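Local coordinates for ESAT-6/WXG100 secretion system protein (Streptococcus gallolyticus, PDB 7JQE) that forms, through its extracellular region, part of the type VIIb secretion system, and probably takes part in exporting protein toxins across the bacterial envelope, at residues S137-D142 with N165-D170; E153-A158 with I483-S488; S198-V203 with G239-A244; I359-D364 with H371-D376; T441-S444 with V448-M451. One frame throughout, in Å; residues are numbered along the deposited sequence.

Contact 1 (S137-D142 with N165-D170); sequences SDLALD and NQVTDD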
# COMPACT_ATOMS: atom_id res chain seq x y z
N SER A 137 43.81 -13.22 -2.44
CA SER A 137 45.10 -12.98 -3.07
C SER A 137 45.98 -14.20 -2.83
O SER A 137 45.53 -15.22 -2.29
CB SER A 137 45.74 -11.69 -2.55
OG SER A 137 46.12 -11.83 -1.19
N ASP A 138 47.24 -14.10 -3.22
CA ASP A 138 48.22 -15.17 -3.03
C ASP A 138 49.27 -14.68 -2.04
O ASP A 138 50.22 -13.98 -2.41
CB ASP A 138 48.86 -15.58 -4.36
CG ASP A 138 49.89 -16.69 -4.20
OD1 ASP A 138 50.05 -17.20 -3.07
OD2 ASP A 138 50.54 -17.05 -5.21
N LEU A 139 49.09 -15.04 -0.77
CA LEU A 139 50.01 -14.57 0.26
C LEU A 139 51.42 -15.12 0.06
O LEU A 139 52.40 -14.43 0.40
CB LEU A 139 49.48 -14.95 1.65
CG LEU A 139 48.20 -14.22 2.08
CD1 LEU A 139 47.68 -14.78 3.39
CD2 LEU A 139 48.45 -12.73 2.19
N ALA A 140 51.55 -16.32 -0.48
CA ALA A 140 52.84 -16.99 -0.65
C ALA A 140 53.69 -16.83 0.62
O ALA A 140 54.78 -16.25 0.61
CB ALA A 140 53.59 -16.46 -1.87
N LEU A 141 53.16 -17.36 1.71
CA LEU A 141 53.86 -17.29 2.99
C LEU A 141 55.22 -17.96 2.88
O LEU A 141 55.33 -19.07 2.35
CB LEU A 141 53.02 -17.95 4.08
CG LEU A 141 53.46 -17.71 5.53
CD1 LEU A 141 53.28 -16.25 5.89
CD2 LEU A 141 52.67 -18.61 6.47
N ASP A 142 56.25 -17.28 3.36
CA ASP A 142 57.63 -17.76 3.24
C ASP A 142 57.92 -18.77 4.36
O ASP A 142 57.88 -18.43 5.54
CB ASP A 142 58.60 -16.59 3.29
CG ASP A 142 60.04 -17.03 3.42
OD1 ASP A 142 60.62 -17.47 2.40
OD2 ASP A 142 60.59 -16.94 4.53
N ASN A 165 47.49 -12.31 11.58
CA ASN A 165 47.95 -10.93 11.60
C ASN A 165 48.26 -10.40 10.21
O ASN A 165 48.74 -9.26 10.09
CB ASN A 165 49.20 -10.80 12.48
CG ASN A 165 48.89 -10.94 13.95
OD1 ASN A 165 49.50 -11.75 14.65
ND2 ASN A 165 47.94 -10.15 14.43
N GLN A 166 48.00 -11.18 9.16
CA GLN A 166 48.31 -10.79 7.80
C GLN A 166 47.09 -10.72 6.89
O GLN A 166 47.15 -10.03 5.86
CB GLN A 166 49.34 -11.76 7.19
CG GLN A 166 49.94 -11.32 5.87
CD GLN A 166 51.08 -12.21 5.42
OE1 GLN A 166 51.59 -13.03 6.19
NE2 GLN A 166 51.49 -12.06 4.16
N VAL A 167 46.01 -11.41 7.22
CA VAL A 167 44.79 -11.44 6.42
C VAL A 167 43.73 -10.61 7.13
O VAL A 167 43.40 -10.89 8.29
CB VAL A 167 44.31 -12.87 6.17
CG1 VAL A 167 42.97 -12.86 5.46
CG2 VAL A 167 45.33 -13.65 5.37
N THR A 168 43.21 -9.60 6.44
CA THR A 168 42.14 -8.78 7.00
C THR A 168 40.79 -9.44 6.77
O THR A 168 40.59 -10.19 5.81
CB THR A 168 42.15 -7.38 6.39
OG1 THR A 168 41.72 -7.46 5.02
CG2 THR A 168 43.55 -6.79 6.43
N ASP A 169 39.85 -9.15 7.67
CA ASP A 169 38.51 -9.70 7.51
C ASP A 169 37.85 -9.20 6.24
O ASP A 169 37.00 -9.89 5.66
CB ASP A 169 37.66 -9.37 8.73
CG ASP A 169 38.25 -9.94 10.02
OD1 ASP A 169 39.39 -9.58 10.35
OD2 ASP A 169 37.56 -10.74 10.68
N ASP A 170 38.22 -8.00 5.78
CA ASP A 170 37.65 -7.48 4.54
C ASP A 170 38.06 -8.32 3.34
O ASP A 170 37.22 -8.63 2.48
CB ASP A 170 38.08 -6.02 4.34
CG ASP A 170 37.30 -5.06 5.21
OD1 ASP A 170 36.15 -5.38 5.59
OD2 ASP A 170 37.83 -3.97 5.52
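Two connecting loops of an elongated helical region meet here, one between helices 102-135 and 152-164, the other between helices 152-164 and 169-179, and L139 of the first touches Q166 and V167 of the second. The two methyl groups of L139 divide the work. CD1 of L139 meets CG2 of V167 at 3.3 Å, a tight methyl-to-methyl approach in which the two side chains meet at a slant. CD2 of L139 lies 3.7 Å from NE2 of Q166, and these two chains run past one another in opposite directions. Q166 can reach this far because its CG is anti to the backbone N (chi1 -169°) and the chain stays extended beyond it, which carries the terminal amide over to the first loop. The oxygen end of the same amide meets the other leucine, with OE1 of Q166 3.6 Å from CD1 of L141. The amide thus spans two leucines with its two ends, and both touches are van der Waals contacts. Within the first loop, the N-H of A140 makes a weak, bent hydrogen bond to OD1 of D138 (3.1 Å, 127° at the hydrogen), while OD2 of D138 is bound by S128 OG. T168, just beyond V167, occupies the N-cap position of helix 169-179. Helix 152-164 supplies the floor common to both leucines: L163 touches L139 and L141, and I159 touches L141. The backbone of L141 is held by R127 from helix 102-135 and by the hydroxyl of Y476 from helix 462-491, which sets the loop among three helices.

Contact 2 (E153-A158 with I483-S488); sequences EERKLA and IIELQS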
# COMPACT_ATOMS: atom_id res chain seq x y z
N GLU A 153 53.55 -29.12 16.14
CA GLU A 153 52.44 -28.30 16.60
C GLU A 153 52.90 -26.89 16.92
O GLU A 153 52.17 -25.92 16.67
CB GLU A 153 51.77 -28.95 17.82
CG GLU A 153 50.96 -30.20 17.50
CD GLU A 153 49.78 -29.92 16.57
OE1 GLU A 153 49.58 -28.76 16.17
OE2 GLU A 153 49.05 -30.88 16.24
N GLU A 154 54.11 -26.74 17.47
CA GLU A 154 54.66 -25.41 17.68
C GLU A 154 54.84 -24.67 16.36
O GLU A 154 54.72 -23.44 16.31
CB GLU A 154 55.99 -25.50 18.43
CG GLU A 154 56.59 -24.16 18.80
CD GLU A 154 57.91 -24.30 19.54
OE1 GLU A 154 58.35 -25.45 19.77
OE2 GLU A 154 58.52 -23.26 19.88
N ARG A 155 55.10 -25.41 15.27
CA ARG A 155 55.26 -24.79 13.96
C ARG A 155 53.91 -24.35 13.40
O ARG A 155 53.77 -23.23 12.90
CB ARG A 155 55.96 -25.78 13.02
CG ARG A 155 56.38 -25.20 11.68
CD ARG A 155 57.63 -25.91 11.17
NE ARG A 155 57.74 -27.26 11.72
CZ ARG A 155 57.32 -28.36 11.10
NH1 ARG A 155 56.76 -28.27 9.90
NH2 ARG A 155 57.45 -29.54 11.68
N LYS A 156 52.90 -25.23 13.48
CA LYS A 156 51.57 -24.86 13.01
C LYS A 156 51.03 -23.64 13.76
O LYS A 156 50.42 -22.76 13.15
CB LYS A 156 50.61 -26.05 13.18
CG LYS A 156 50.64 -27.03 12.03
CD LYS A 156 49.73 -28.22 12.31
CE LYS A 156 49.24 -28.84 11.01
NZ LYS A 156 50.36 -29.17 10.09
N LEU A 157 51.24 -23.58 15.07
CA LEU A 157 50.79 -22.43 15.84
C LEU A 157 51.44 -21.15 15.33
O LEU A 157 50.77 -20.13 15.13
CB LEU A 157 51.08 -22.63 17.32
CG LEU A 157 50.61 -21.50 18.24
CD1 LEU A 157 49.10 -21.30 18.12
CD2 LEU A 157 51.01 -21.75 19.68
N ALA A 158 52.76 -21.19 15.10
CA ALA A 158 53.47 -20.01 14.61
C ALA A 158 52.96 -19.57 13.24
O ALA A 158 52.84 -18.37 12.97
CB ALA A 158 54.97 -20.29 14.56
N ILE A 483 54.70 -28.47 3.15
CA ILE A 483 55.83 -28.03 2.34
C ILE A 483 57.12 -28.05 3.16
O ILE A 483 58.17 -28.47 2.67
CB ILE A 483 55.56 -26.63 1.76
CG1 ILE A 483 54.29 -26.64 0.90
CG2 ILE A 483 56.76 -26.14 0.96
CD1 ILE A 483 53.94 -25.30 0.32
N ILE A 484 57.05 -27.60 4.41
CA ILE A 484 58.23 -27.59 5.27
C ILE A 484 58.75 -29.00 5.46
O ILE A 484 59.96 -29.26 5.36
CB ILE A 484 57.90 -26.92 6.61
CG1 ILE A 484 57.73 -25.41 6.42
CG2 ILE A 484 58.98 -27.22 7.64
CD1 ILE A 484 57.33 -24.67 7.69
N GLU A 485 57.85 -29.95 5.72
CA GLU A 485 58.28 -31.33 5.93
C GLU A 485 58.84 -31.94 4.65
O GLU A 485 59.82 -32.68 4.69
CB GLU A 485 57.13 -32.17 6.49
CG GLU A 485 56.92 -31.98 7.98
CD GLU A 485 55.69 -32.72 8.49
OE1 GLU A 485 54.95 -33.30 7.67
OE2 GLU A 485 55.47 -32.72 9.72
N LEU A 486 58.22 -31.63 3.50
CA LEU A 486 58.74 -32.16 2.24
C LEU A 486 60.12 -31.61 1.94
O LEU A 486 61.02 -32.36 1.52
CB LEU A 486 57.77 -31.85 1.10
CG LEU A 486 58.14 -32.40 -0.28
CD1 LEU A 486 58.44 -33.89 -0.21
CD2 LEU A 486 57.04 -32.13 -1.28
N GLN A 487 60.33 -30.31 2.15
CA GLN A 487 61.67 -29.75 1.97
C GLN A 487 62.67 -30.36 2.94
O GLN A 487 63.82 -30.61 2.57
CB GLN A 487 61.64 -28.23 2.13
CG GLN A 487 61.72 -27.47 0.83
CD GLN A 487 63.11 -27.50 0.23
OE1 GLN A 487 64.02 -26.82 0.71
NE2 GLN A 487 63.28 -28.28 -0.83
N SER A 488 62.24 -30.61 4.18
CA SER A 488 63.15 -31.16 5.18
C SER A 488 63.66 -32.53 4.76
O SER A 488 64.87 -32.80 4.83
CB SER A 488 62.44 -31.24 6.53
OG SER A 488 63.32 -31.70 7.55
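R155 leans from helix 152-164 across I484 of helix 462-491, and its chain can be followed outward from CB, which points toward the partner helix. The first torsion places CG opposite the backbone N (chi1 -171°), so the chain starts directly across the gap, and CG of R155 comes to 4.1 Å from CD1 of I484. The next carbon, CD of R155, lies 3.7 Å from CD1 of I484 and also approaches I484 CG2. Bends about the CB-CG and CG-CD bonds shape this part of the chain before it reaches NE, which makes a weak hydrogen bond to the carbonyl oxygen of T149. They bring NH1 of R155 to 3.3 Å from CG2 of I484. The methyl stands obliquely to the guanidinium plane, whereas CG of E485 lies at the edge, 4.2 Å from NH1 of R155. At the tip, NH2 of R155 and OE2 of E485 are 4.2 Å apart, beyond a salt bridge, although the opposite charges may still attract. Y146 also touches the arginine, I143 packs on I484, and L119 of the second subunit packs on E485. The arrangement is side-chain packing of helix 152-164 on helix 462-491 within a helical bundle, an aliphatic arginine stem lying on an isoleucine.

Contact 3 (S198-V203 with G239-A244); sequences SLMGSV and GKYKSA. With EDO (1,2-ethanediol), chain U; EDO (1,2-ethanediol), chain Y.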
# COMPACT_ATOMS: atom_id res chain seq x y z
N SER A 198 -3.05 -1.92 -13.27
CA SER A 198 -4.48 -2.22 -13.39
C SER A 198 -5.30 -1.16 -12.67
O SER A 198 -6.25 -0.60 -13.23
CB SER A 198 -4.77 -3.61 -12.83
OG SER A 198 -6.16 -3.86 -12.79
N LEU A 199 -4.95 -0.88 -11.41
CA LEU A 199 -5.64 0.17 -10.66
C LEU A 199 -5.57 1.51 -11.38
O LEU A 199 -6.57 2.22 -11.49
CB LEU A 199 -5.03 0.28 -9.26
CG LEU A 199 -5.49 -0.73 -8.21
CD1 LEU A 199 -4.60 -0.64 -6.98
CD2 LEU A 199 -6.94 -0.47 -7.84
N MSE A 200 -4.39 1.87 -11.87
CA MSE A 200 -4.18 3.19 -12.46
C MSE A 200 -4.85 3.33 -13.82
O MSE A 200 -5.00 4.44 -14.33
CB MSE A 200 -2.68 3.48 -12.59
CG MSE A 200 -1.97 3.58 -11.24
SE MSE A 200 -0.10 4.15 -11.33
CE MSE A 200 -0.30 5.79 -12.37
N GLY A 201 -5.27 2.20 -14.41
CA GLY A 201 -5.89 2.25 -15.72
C GLY A 201 -7.19 3.04 -15.75
O GLY A 201 -7.60 3.53 -16.81
N SER A 202 -7.85 3.18 -14.61
CA SER A 202 -9.10 3.93 -14.51
C SER A 202 -8.97 5.14 -13.60
O SER A 202 -9.95 5.61 -13.03
CB SER A 202 -10.23 3.02 -14.03
OG SER A 202 -10.01 2.60 -12.70
N VAL A 203 -7.75 5.66 -13.46
CA VAL A 203 -7.49 6.82 -12.61
C VAL A 203 -6.87 7.92 -13.46
O VAL A 203 -6.13 7.67 -14.41
CB VAL A 203 -6.56 6.44 -11.44
CG1 VAL A 203 -6.09 7.69 -10.71
CG2 VAL A 203 -7.27 5.50 -10.49
N GLY A 239 1.94 10.22 -10.65
CA GLY A 239 2.54 10.75 -11.86
C GLY A 239 3.97 10.29 -12.04
O GLY A 239 4.38 9.92 -13.15
N LYS A 240 4.76 10.29 -10.96
CA LYS A 240 6.13 9.81 -11.04
C LYS A 240 6.17 8.36 -11.52
O LYS A 240 6.98 8.01 -12.39
CB LYS A 240 6.82 9.93 -9.68
CG LYS A 240 7.57 11.23 -9.46
CD LYS A 240 8.33 11.18 -8.14
CE LYS A 240 9.08 12.47 -7.88
NZ LYS A 240 9.46 12.63 -6.45
N TYR A 241 5.30 7.52 -10.97
CA TYR A 241 5.27 6.12 -11.36
C TYR A 241 4.83 5.97 -12.82
O TYR A 241 5.45 5.22 -13.58
CB TYR A 241 4.34 5.35 -10.43
CG TYR A 241 4.45 3.85 -10.55
CD1 TYR A 241 5.33 3.14 -9.74
CD2 TYR A 241 3.67 3.15 -11.46
CE1 TYR A 241 5.43 1.76 -9.83
CE2 TYR A 241 3.77 1.78 -11.56
CZ TYR A 241 4.65 1.09 -10.74
OH TYR A 241 4.74 -0.28 -10.85
N LYS A 242 3.77 6.67 -13.21
CA LYS A 242 3.30 6.59 -14.59
C LYS A 242 4.37 7.04 -15.57
O LYS A 242 4.51 6.47 -16.66
CB LYS A 242 2.04 7.43 -14.77
CG LYS A 242 1.66 7.68 -16.23
CD LYS A 242 0.64 8.81 -16.35
CE LYS A 242 0.25 9.06 -17.80
NZ LYS A 242 -0.46 7.89 -18.38
N SER A 243 5.14 8.06 -15.20
CA SER A 243 6.21 8.53 -16.07
C SER A 243 7.42 7.60 -16.06
O SER A 243 8.11 7.48 -17.07
CB SER A 243 6.61 9.95 -15.67
OG SER A 243 7.59 10.46 -16.56
N ALA A 244 7.70 6.94 -14.93
CA ALA A 244 8.84 6.04 -14.86
C ALA A 244 8.57 4.74 -15.61
O ALA A 244 9.41 4.28 -16.39
CB ALA A 244 9.20 5.75 -13.40
C1 EDO U . 2.58 6.42 -21.00
O1 EDO U . 2.10 6.54 -19.66
C2 EDO U . 3.22 7.75 -21.40
O2 EDO U . 3.63 8.44 -20.21
C1 EDO Y . 8.35 3.51 -20.46
O1 EDO Y . 7.81 2.20 -20.68
C2 EDO Y . 9.56 3.42 -19.53
O2 EDO Y . 10.16 4.72 -19.41
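The Met-aromatic part of this contact, made here by selenium, pairs M200, a selenomethionine of helix 191-200, with Y241 of helix 225-244. SE of M200 lies 3.9 Å from CD2 of Y241 and 5.0 Å from the ring centroid. The approach is oblique, 57° off the ring normal, and uses the CD2 side of the ring. A second, van der Waals contact is made by the methyl. The M200 chain is straight as far as SE and then bends at chi3 (53°), which turns the terminal methyl aside toward the next residue of the partner helix, with CE of M200 3.7 Å from CB of K242. One flexible side chain therefore reaches two successive residues, the aromatic one with its selenium and the lysine with its methyl. Around the pair, Y241 also touches I196 of M200's own helix and I423 of helix 396-427, and V247 of a loop touches M200.

The polar end of K242 is hydrogen-bonded outside the interface. Its NZ is held by the carbonyl oxygen of V247 and by OG1 of T249, and NZ of K242 donates to O1 of a 1,2-ethanediol (chain U) at 3.2 Å, a molecule that probably came from the crystallisation liquor. A type I beta turn from M200 to V203, closed by V203 N to M200 O at 3.1 Å, leads the chain on toward V203. The chemistry thus separates along the lysine: its CB joins the buried, nonpolar interface, while its ammonium finds oxygen partners beyond it, so that helix joins helix through selenium, methyl and ring.

Contact 4 (I359-D364 with H371-D376); sequences ISYTFD and HTITLD. With EDO (1,2-ethanediol), chain K.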
# COMPACT_ATOMS: atom_id res chain seq x y z
N ILE A 359 -53.64 43.52 -8.40
CA ILE A 359 -52.77 43.84 -7.28
C ILE A 359 -51.39 43.25 -7.55
O ILE A 359 -51.26 42.05 -7.81
CB ILE A 359 -53.34 43.32 -5.95
CG1 ILE A 359 -54.73 43.90 -5.71
CG2 ILE A 359 -52.40 43.66 -4.80
CD1 ILE A 359 -55.39 43.44 -4.43
N SER A 360 -50.37 44.10 -7.49
CA SER A 360 -48.98 43.68 -7.65
C SER A 360 -48.34 43.55 -6.28
O SER A 360 -48.43 44.47 -5.45
CB SER A 360 -48.21 44.69 -8.50
OG SER A 360 -46.82 44.65 -8.20
N TYR A 361 -47.71 42.41 -6.03
CA TYR A 361 -46.94 42.22 -4.81
C TYR A 361 -45.52 41.80 -5.16
O TYR A 361 -45.29 41.12 -6.17
CB TYR A 361 -47.60 41.19 -3.87
CG TYR A 361 -47.72 39.78 -4.41
CD1 TYR A 361 -46.63 38.90 -4.39
CD2 TYR A 361 -48.93 39.30 -4.90
CE1 TYR A 361 -46.74 37.61 -4.87
CE2 TYR A 361 -49.05 38.01 -5.38
CZ TYR A 361 -47.96 37.17 -5.36
OH TYR A 361 -48.09 35.88 -5.84
N THR A 362 -44.58 42.23 -4.33
CA THR A 362 -43.16 42.02 -4.58
C THR A 362 -42.49 41.68 -3.26
O THR A 362 -42.45 42.52 -2.35
CB THR A 362 -42.53 43.27 -5.21
OG1 THR A 362 -43.18 43.56 -6.45
CG2 THR A 362 -41.04 43.05 -5.45
N PHE A 363 -41.97 40.46 -3.14
CA PHE A 363 -41.19 40.11 -1.96
C PHE A 363 -40.00 41.05 -1.83
O PHE A 363 -39.54 41.64 -2.80
CB PHE A 363 -40.72 38.65 -2.05
CG PHE A 363 -41.85 37.65 -1.99
CD1 PHE A 363 -42.36 37.10 -3.15
CD2 PHE A 363 -42.40 37.27 -0.78
CE1 PHE A 363 -43.40 36.19 -3.11
CE2 PHE A 363 -43.44 36.36 -0.73
CZ PHE A 363 -43.94 35.82 -1.89
N ASP A 364 -39.52 41.20 -0.59
CA ASP A 364 -38.44 42.15 -0.35
C ASP A 364 -37.11 41.67 -0.91
O ASP A 364 -36.26 42.50 -1.26
CB ASP A 364 -38.32 42.45 1.15
CG ASP A 364 -38.02 41.21 1.98
OD1 ASP A 364 -37.82 40.12 1.39
OD2 ASP A 364 -37.98 41.32 3.22
N HIS A 371 -39.90 33.19 2.17
CA HIS A 371 -40.38 34.57 2.19
C HIS A 371 -41.90 34.56 2.17
O HIS A 371 -42.52 33.81 1.41
CB HIS A 371 -39.84 35.36 0.99
CG HIS A 371 -38.34 35.47 0.98
ND1 HIS A 371 -37.67 36.54 1.52
CD2 HIS A 371 -37.39 34.63 0.50
CE1 HIS A 371 -36.37 36.36 1.37
NE2 HIS A 371 -36.17 35.21 0.75
N THR A 372 -42.50 35.41 3.01
CA THR A 372 -43.95 35.48 3.15
C THR A 372 -44.40 36.93 3.17
O THR A 372 -43.87 37.74 3.93
CB THR A 372 -44.43 34.77 4.43
OG1 THR A 372 -44.34 33.35 4.26
CG2 THR A 372 -45.87 35.15 4.72
N ILE A 373 -45.38 37.24 2.33
CA ILE A 373 -46.06 38.53 2.33
C ILE A 373 -47.42 38.35 2.98
O ILE A 373 -48.14 37.39 2.67
CB ILE A 373 -46.21 39.09 0.91
CG1 ILE A 373 -44.86 39.51 0.33
CG2 ILE A 373 -47.19 40.26 0.90
CD1 ILE A 373 -44.95 40.08 -1.07
N THR A 374 -47.78 39.26 3.88
CA THR A 374 -49.12 39.29 4.47
C THR A 374 -49.69 40.69 4.37
O THR A 374 -48.98 41.68 4.57
CB THR A 374 -49.11 38.86 5.95
OG1 THR A 374 -48.35 39.79 6.73
CG2 THR A 374 -48.53 37.47 6.11
N LEU A 375 -50.98 40.77 4.06
CA LEU A 375 -51.68 42.04 4.02
C LEU A 375 -53.15 41.82 4.37
O LEU A 375 -53.61 40.68 4.51
CB LEU A 375 -51.58 42.71 2.65
CG LEU A 375 -52.24 41.94 1.51
CD1 LEU A 375 -53.05 42.87 0.62
CD2 LEU A 375 -51.18 41.19 0.71
N ASP A 376 -53.87 42.92 4.50
CA ASP A 376 -55.32 42.92 4.63
C ASP A 376 -55.92 43.60 3.41
O ASP A 376 -55.51 44.72 3.05
CB ASP A 376 -55.77 43.64 5.91
CG ASP A 376 -55.69 42.75 7.14
OD1 ASP A 376 -55.74 41.52 6.98
OD2 ASP A 376 -55.60 43.29 8.27
C1 EDO K . -37.46 37.62 4.78
O1 EDO K . -38.58 38.37 4.30
C2 EDO K . -36.31 38.56 5.10
O2 EDO K . -35.87 39.22 3.90
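I373 lays its CD1 over one face of the F363 ring, 4.0 Å from the ring centroid and 19° off the normal, a CH-pi contact displaced toward the ring's rim. CG1 of I373 is closer still to a ring atom, 3.5 Å from CD2 of F363. In I373, CG1 is anti to the carbonyl carbon (chi1 -70°), and the chain continues extended to CD1. That methyl reaches the other strand between two aromatic residues, since CD1 of I373 also meets CD1 of Y361 at 3.9 Å, obliquely to the tyrosine ring. The same CD2 of F363 also touches CB of H371 at 3.7 Å, while CE2 of F363 lies 3.5 Å from the H371 carbonyl oxygen.

The two strands belong to different antiparallel sheets, 355-363 to one and 369-379 to the other. Their short segments run at 141° to each other, with axes 7.8 Å apart at closest approach, so the contact packs sheet against sheet as in a beta sandwich. V339 of strand 337-341 also touches I373, and I390 of strand 382-392 touches both F363 and H371. Y361 stacks on Y388, and its hydroxyl is hydrogen-bonded to N269.

At D364 the chemistry becomes polar. D364 OD2 accepts hydrogen bonds from both hydroxyls of a 1,2-ethanediol (chain K), the O2 bond measuring 3.1 Å. C1 of the same diol approaches ND1 of H371, obliquely to the ring, while NE2 of that histidine is hydrogen-bonded to the carbonyl oxygen of S367.

Contact 5 (T441-S444 with V448-M451); sequences TNPS and VANM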
# COMPACT_ATOMS: atom_id res chain seq x y z
N THR A 441 12.59 5.57 -10.67
CA THR A 441 13.53 5.03 -11.66
C THR A 441 14.77 4.46 -10.99
O THR A 441 15.32 3.45 -11.44
CB THR A 441 13.91 6.10 -12.68
OG1 THR A 441 14.32 7.29 -11.99
CG2 THR A 441 12.73 6.43 -13.58
N ASN A 442 15.24 5.10 -9.91
CA ASN A 442 16.42 4.67 -9.16
C ASN A 442 16.02 4.45 -7.71
O ASN A 442 16.22 5.33 -6.86
CB ASN A 442 17.55 5.70 -9.28
CG ASN A 442 18.07 5.82 -10.70
OD1 ASN A 442 18.05 6.90 -11.29
ND2 ASN A 442 18.55 4.71 -11.25
N PRO A 443 15.46 3.28 -7.39
CA PRO A 443 15.00 3.02 -6.02
C PRO A 443 16.10 3.25 -5.00
O PRO A 443 17.29 3.08 -5.29
CB PRO A 443 14.57 1.55 -6.06
CG PRO A 443 14.29 1.27 -7.51
CD PRO A 443 15.25 2.13 -8.28
N SER A 444 15.70 3.62 -3.79
CA SER A 444 16.65 3.84 -2.71
C SER A 444 17.11 2.50 -2.11
O SER A 444 16.44 1.47 -2.24
CB SER A 444 16.05 4.72 -1.63
OG SER A 444 14.95 4.08 -1.01
N VAL A 448 11.81 -1.60 -0.67
CA VAL A 448 11.43 -2.97 -0.99
C VAL A 448 11.80 -3.32 -2.42
O VAL A 448 12.21 -4.45 -2.71
CB VAL A 448 9.92 -3.18 -0.73
CG1 VAL A 448 9.47 -4.53 -1.27
CG2 VAL A 448 9.62 -3.06 0.77
N ALA A 449 11.70 -2.35 -3.34
CA ALA A 449 12.03 -2.63 -4.73
C ALA A 449 13.48 -3.07 -4.88
O ALA A 449 13.80 -3.83 -5.80
CB ALA A 449 11.78 -1.40 -5.60
N ASN A 450 14.35 -2.61 -3.99
CA ASN A 450 15.77 -2.91 -4.10
C ASN A 450 16.22 -4.05 -3.20
O ASN A 450 17.28 -4.63 -3.46
CB ASN A 450 16.59 -1.66 -3.77
CG ASN A 450 18.09 -1.92 -3.82
OD1 ASN A 450 18.65 -2.17 -4.88
ND2 ASN A 450 18.74 -1.86 -2.66
N MSE A 451 15.45 -4.39 -2.17
CA MSE A 451 15.84 -5.37 -1.16
C MSE A 451 15.10 -6.71 -1.25
O MSE A 451 15.41 -7.64 -0.50
CB MSE A 451 15.63 -4.78 0.24
CG MSE A 451 16.63 -3.68 0.60
SE MSE A 451 18.43 -4.43 0.69
CE MSE A 451 19.46 -2.83 1.14
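The carbonyl oxygen of S444 is hydrogen-bonded to OG of S447 and also lies 3.5 Å from CB of N450, which touches it by van der Waals contact. The amide of N450 takes a different partner: ND2 is hydrogen-bonded to the carbonyl oxygen of A445, in the turn between the loop and the helix. The S444 hydroxyl in turn is hydrogen-bonded to OE2 of E429.

Beside these polar groups lies a small apolar patch. The proline ring of P443 presents CB to the methyl CB of A449 at 4.1 Å, and CG of P443 lies equally far from that methyl. CB of P443 also approaches CB of N450, at 4.4 Å. The geometry is that of a loop folding back on the short helix it leads into, 448-451, whose M451 N to V448 O bond of 3.3 Å spans a single tight turn. Y427, at the end of helix 396-427, touches both P443 and A449 and so backs the apolar patch. The helix also faces the second subunit, where Y192 of that subunit packs on V448 and Y452 of that subunit packs on M451.

In the fold
Following the chain from its N terminus, contact 1 closes the first loop around helix 152-164, and contact 2 starts inside that loop but closes only at 483-488, so the two cross. The long loop of contact 2 encloses contacts 3, 4 and 5, which follow one another in series. Contact 3 joins helices 191-200 and 225-244, contact 4 packs the two sheets, and contact 5 folds the loop before helix 448-451 onto it. Contacts 3 and 5 touch through A244 and T441. Contacts 2 and 4 lie on opposite sides of the chain's centre, their centres about 123 Å apart, while contacts 2 and 5 both reach the second subunit.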